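Local coordinates for protein pectate lyase (PDB 4U49) that probably cleaves polygalacturonate and methylated pectins by calcium-dependent beta-elimination, releasing oligosaccharides with unsaturated ends, at residues A[71-76]-A[208-213]; A[239-244]-A[270-275]. One frame throughout, in Å; residues are numbered along the deposited sequence.

How the contacts relate
The two contacts sit side by side in the fold, with centres about 7 Å apart, and follow each other in series along the chain. Contact 2 joins successive coils of the parallel beta-helix that makes up the lyase domain. Contact 1 brings strand 74-77, at the edge of an N-terminal antiparallel sheet, onto the same region of the beta-helix. Strands 206-210 and 236-241 are neighbours, linked by Ile-209 N to Ile-239 O at 2.8 Å. Gly-211 O also packs 3.3 Å from Phe-244 CD1. Thr-74 OG1 bonds to Asn-243 O at 2.6 Å, so segment 71-76 touches both coils. The N-terminal domain thus rests against the stacked turns of the lyase domain.

Contact 1: A[71-76]-A[208-213]; sequences SDRTFT and TIVGGV
Arg-73 and Thr-74 lie over the glycine turn that follows strand 206-210. The arginine starts close to the turn and then leaves it. Its CB rests 3.8 Å from Gly-211 CA. With no side chain at Gly-211, Arg-73 CB can come down onto the backbone, on the side where a CB would point. The next atom, CG, lies 4.1 Å from Val-210 CG1, and the two side chains run alongside each other in the same direction. The chain then bends at chi2 (-64°), which carries CD, NE and the guanidinium away from the turn and back over its own loop. There NH1 donates to Asp-72 O over 3.1 Å, at an N-H...O angle of 162°. The carbonyl lies nearly in the guanidinium plane, but NH1 comes from above the carbonyl plane. NH1 also bonds to Ser-70 O, so two backbone carbonyls fix the tip.

Thr-74 splits its two branches. CG2 sits against the turn, 3.5 Å from Gly-212 O and 3.6 Å from Gly-212 N. OG1 bonds instead to Asn-243 O and Thr-245 OG1 in the next coil.

No hydrogen bond joins the two segments directly. The contact is aliphatic carbon on glycine backbone and on one valine methyl. Arg-73 NH1 bonds within its own loop and Thr-74 OG1 to the next coil, so direct cohesion here comes from close fit and burial.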
# COMPACT_ATOMS: atom_id res chain seq x y z
N SER A 71 1.07 4.58 -15.01
CA SER A 71 0.68 4.86 -13.63
C SER A 71 1.19 3.87 -12.58
O SER A 71 1.26 4.20 -11.40
CB SER A 71 -0.85 4.95 -13.54
OG SER A 71 -1.44 3.74 -13.97
N ASP A 72 1.54 2.65 -13.00
CA ASP A 72 2.08 1.66 -12.08
C ASP A 72 3.38 2.15 -11.45
O ASP A 72 4.21 2.77 -12.12
CB ASP A 72 2.33 0.32 -12.79
CG ASP A 72 1.05 -0.47 -13.03
OD1 ASP A 72 -0.05 0.06 -12.77
OD2 ASP A 72 1.16 -1.62 -13.50
N ARG A 73 3.56 1.88 -10.16
CA ARG A 73 4.82 2.22 -9.49
C ARG A 73 5.41 0.98 -8.82
O ARG A 73 6.29 1.09 -7.97
CB ARG A 73 4.60 3.34 -8.46
CG ARG A 73 4.20 4.68 -9.08
CD ARG A 73 5.30 5.24 -9.97
NE ARG A 73 4.98 6.59 -10.46
CZ ARG A 73 4.39 6.84 -11.63
NH1 ARG A 73 4.06 5.84 -12.44
NH2 ARG A 73 4.14 8.09 -11.99
N THR A 74 4.91 -0.19 -9.21
CA THR A 74 5.47 -1.46 -8.77
C THR A 74 5.52 -2.47 -9.92
O THR A 74 4.84 -2.29 -10.93
CB THR A 74 4.67 -2.11 -7.63
OG1 THR A 74 3.42 -2.58 -8.14
CG2 THR A 74 4.43 -1.13 -6.50
N PHE A 75 6.30 -3.52 -9.74
CA PHE A 75 6.32 -4.64 -10.66
C PHE A 75 6.71 -5.91 -9.93
O PHE A 75 7.60 -5.89 -9.07
CB PHE A 75 7.27 -4.39 -11.83
CG PHE A 75 7.40 -5.56 -12.77
CD1 PHE A 75 6.43 -5.80 -13.72
CD2 PHE A 75 8.49 -6.42 -12.70
CE1 PHE A 75 6.53 -6.88 -14.59
CE2 PHE A 75 8.60 -7.49 -13.56
CZ PHE A 75 7.62 -7.72 -14.51
N THR A 76 6.06 -7.02 -10.26
CA THR A 76 6.38 -8.31 -9.65
C THR A 76 7.11 -9.21 -10.65
O THR A 76 6.55 -9.58 -11.68
CB THR A 76 5.12 -9.03 -9.15
OG1 THR A 76 4.46 -8.24 -8.15
CG2 THR A 76 5.49 -10.39 -8.55
N THR A 208 -2.93 9.20 0.67
CA THR A 208 -2.72 8.57 -0.62
C THR A 208 -1.46 7.71 -0.63
O THR A 208 -0.36 8.21 -0.42
CB THR A 208 -2.61 9.62 -1.75
OG1 THR A 208 -3.78 10.43 -1.76
CG2 THR A 208 -2.45 8.93 -3.09
N ILE A 209 -1.64 6.41 -0.87
CA ILE A 209 -0.52 5.49 -0.98
C ILE A 209 -0.16 5.27 -2.45
O ILE A 209 -1.00 4.85 -3.24
CB ILE A 209 -0.85 4.14 -0.31
CG1 ILE A 209 -1.10 4.34 1.19
CG2 ILE A 209 0.28 3.14 -0.55
CD1 ILE A 209 -1.36 3.05 1.94
N VAL A 210 1.08 5.57 -2.81
CA VAL A 210 1.50 5.49 -4.20
C VAL A 210 2.59 4.45 -4.38
O VAL A 210 3.73 4.65 -3.94
CB VAL A 210 2.01 6.85 -4.72
CG1 VAL A 210 2.20 6.80 -6.23
CG2 VAL A 210 1.02 7.95 -4.35
N GLY A 211 2.25 3.34 -5.03
CA GLY A 211 3.16 2.22 -5.12
C GLY A 211 3.44 1.67 -3.73
O GLY A 211 2.65 1.85 -2.81
N GLY A 212 4.58 1.01 -3.58
CA GLY A 212 4.95 0.44 -2.31
C GLY A 212 4.65 -1.04 -2.25
O GLY A 212 3.88 -1.56 -3.06
N VAL A 213 5.28 -1.73 -1.30
CA VAL A 213 5.09 -3.17 -1.13
C VAL A 213 4.99 -3.47 0.36
O VAL A 213 5.82 -3.02 1.15
CB VAL A 213 6.26 -3.99 -1.74
CG1 VAL A 213 6.03 -5.48 -1.53
CG2 VAL A 213 6.43 -3.67 -3.22

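Contact 2: A[239-244]-A[270-275]. Unlike the reference sequence in segment 239-244: Asn-243 (reference Lys).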
# COMPACT_ATOMS: atom_id res chain seq x y z
N ILE A 239 -6.70 6.69 -0.35
CA ILE A 239 -6.53 6.35 -1.75
C ILE A 239 -5.33 5.43 -1.94
O ILE A 239 -4.25 5.70 -1.42
CB ILE A 239 -6.34 7.61 -2.62
CG1 ILE A 239 -7.53 8.56 -2.47
CG2 ILE A 239 -6.14 7.24 -4.09
CD1 ILE A 239 -7.40 9.85 -3.27
N VAL A 240 -5.53 4.33 -2.67
CA VAL A 240 -4.47 3.38 -2.97
C VAL A 240 -4.24 3.33 -4.47
O VAL A 240 -5.13 2.95 -5.23
CB VAL A 240 -4.82 1.97 -2.46
CG1 VAL A 240 -3.75 0.97 -2.87
CG2 VAL A 240 -5.00 1.97 -0.94
N GLN A 241 -3.04 3.73 -4.91
CA GLN A 241 -2.74 3.79 -6.34
C GLN A 241 -1.31 3.34 -6.65
O GLN A 241 -0.58 2.92 -5.77
CB GLN A 241 -2.98 5.21 -6.87
CG GLN A 241 -2.01 6.26 -6.33
CD GLN A 241 -2.48 7.69 -6.61
OE1 GLN A 241 -3.59 8.07 -6.25
NE2 GLN A 241 -1.62 8.48 -7.25
N GLY A 242 -0.93 3.41 -7.93
CA GLY A 242 0.40 3.03 -8.35
C GLY A 242 0.70 1.55 -8.18
O GLY A 242 1.86 1.15 -8.07
N ASN A 243 -0.36 0.74 -8.17
CA ASN A 243 -0.25 -0.71 -8.02
C ASN A 243 0.47 -1.12 -6.73
O ASN A 243 1.33 -2.00 -6.75
CB ASN A 243 0.45 -1.32 -9.23
CG ASN A 243 0.16 -2.80 -9.38
OD1 ASN A 243 -0.83 -3.31 -8.83
ND2 ASN A 243 1.01 -3.51 -10.12
N PHE A 244 0.11 -0.45 -5.63
CA PHE A 244 0.50 -0.86 -4.29
C PHE A 244 0.28 -2.36 -4.14
O PHE A 244 -0.77 -2.87 -4.49
CB PHE A 244 -0.30 -0.06 -3.25
CG PHE A 244 -0.19 -0.58 -1.84
CD1 PHE A 244 0.98 -0.43 -1.12
CD2 PHE A 244 -1.28 -1.18 -1.23
CE1 PHE A 244 1.07 -0.89 0.18
CE2 PHE A 244 -1.19 -1.64 0.08
CZ PHE A 244 -0.02 -1.50 0.78
N THR A 270 -10.65 4.50 -1.79
CA THR A 270 -10.57 4.36 -3.24
C THR A 270 -9.33 3.58 -3.62
O THR A 270 -8.20 4.00 -3.35
CB THR A 270 -10.57 5.71 -3.96
OG1 THR A 270 -11.77 6.43 -3.65
CG2 THR A 270 -10.49 5.51 -5.46
N ILE A 271 -9.53 2.42 -4.25
CA ILE A 271 -8.42 1.66 -4.78
C ILE A 271 -8.33 1.95 -6.27
O ILE A 271 -9.13 1.44 -7.05
CB ILE A 271 -8.58 0.14 -4.56
CG1 ILE A 271 -8.68 -0.19 -3.07
CG2 ILE A 271 -7.41 -0.61 -5.19
CD1 ILE A 271 -8.89 -1.66 -2.80
N ILE A 272 -7.38 2.79 -6.65
CA ILE A 272 -7.18 3.10 -8.06
C ILE A 272 -6.49 1.91 -8.74
O ILE A 272 -6.89 1.48 -9.82
CB ILE A 272 -6.36 4.38 -8.25
CG1 ILE A 272 -7.07 5.56 -7.58
CG2 ILE A 272 -6.13 4.66 -9.73
CD1 ILE A 272 -6.44 6.92 -7.85
N SER A 273 -5.47 1.37 -8.08
CA SER A 273 -4.81 0.16 -8.55
C SER A 273 -4.02 -0.49 -7.42
O SER A 273 -3.29 0.19 -6.69
CB SER A 273 -3.90 0.46 -9.73
OG SER A 273 -2.91 1.41 -9.38
N ALA A 274 -4.17 -1.80 -7.28
CA ALA A 274 -3.46 -2.55 -6.25
C ALA A 274 -3.35 -4.01 -6.65
O ALA A 274 -4.15 -4.51 -7.44
CB ALA A 274 -4.17 -2.43 -4.90
N THR A 275 -2.35 -4.69 -6.10
CA THR A 275 -2.14 -6.11 -6.36
C THR A 275 -1.97 -6.87 -5.05
O THR A 275 -1.23 -6.44 -4.17
CB THR A 275 -0.89 -6.35 -7.23
OG1 THR A 275 -1.13 -5.86 -8.56
CG2 THR A 275 -0.57 -7.84 -7.31
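Two neighbouring coils of a parallel beta-helix meet here, each as a strand, a turn and the start of the next strand. Ile-239 and Val-240 pair in parallel with Thr-270 and Ile-271. Val-240 N donates to Thr-270 O at 2.8 Å. Val-240 O takes two donors, which hold the start of the turn. The bond from Ile-272 N is short (2.7 Å) but bent (137°), and that from Ser-273 N is longer (3.3 Å) but straighter (162°). Ile-272 lies alongside Gln-241, its CD1 3.5 Å from OE1. The same CD1 packs on Ile-239 CG2.

Side chains add bonds at and just beyond the turns. Ser-273 OG stands between its own N and carbonyl carbon (chi1 59°) and accepts from Asn-243 N at 2.9 Å. Thr-275 OG1 donates to Asn-243 OD1 at 2.6 Å, in the amide plane and on a lone pair. Val-240 CG1 meets Ala-274 CB at 4.0 Å on the face that also carries Phe-244. Pairing resumes with Thr-275 N on Phe-244 O, 2.9 Å. Three residues, 241-243, are matched by two, 272-273, so the register shifts by one. Parallel strands stacked coil on coil are characteristic of the pectate lyase beta-helix.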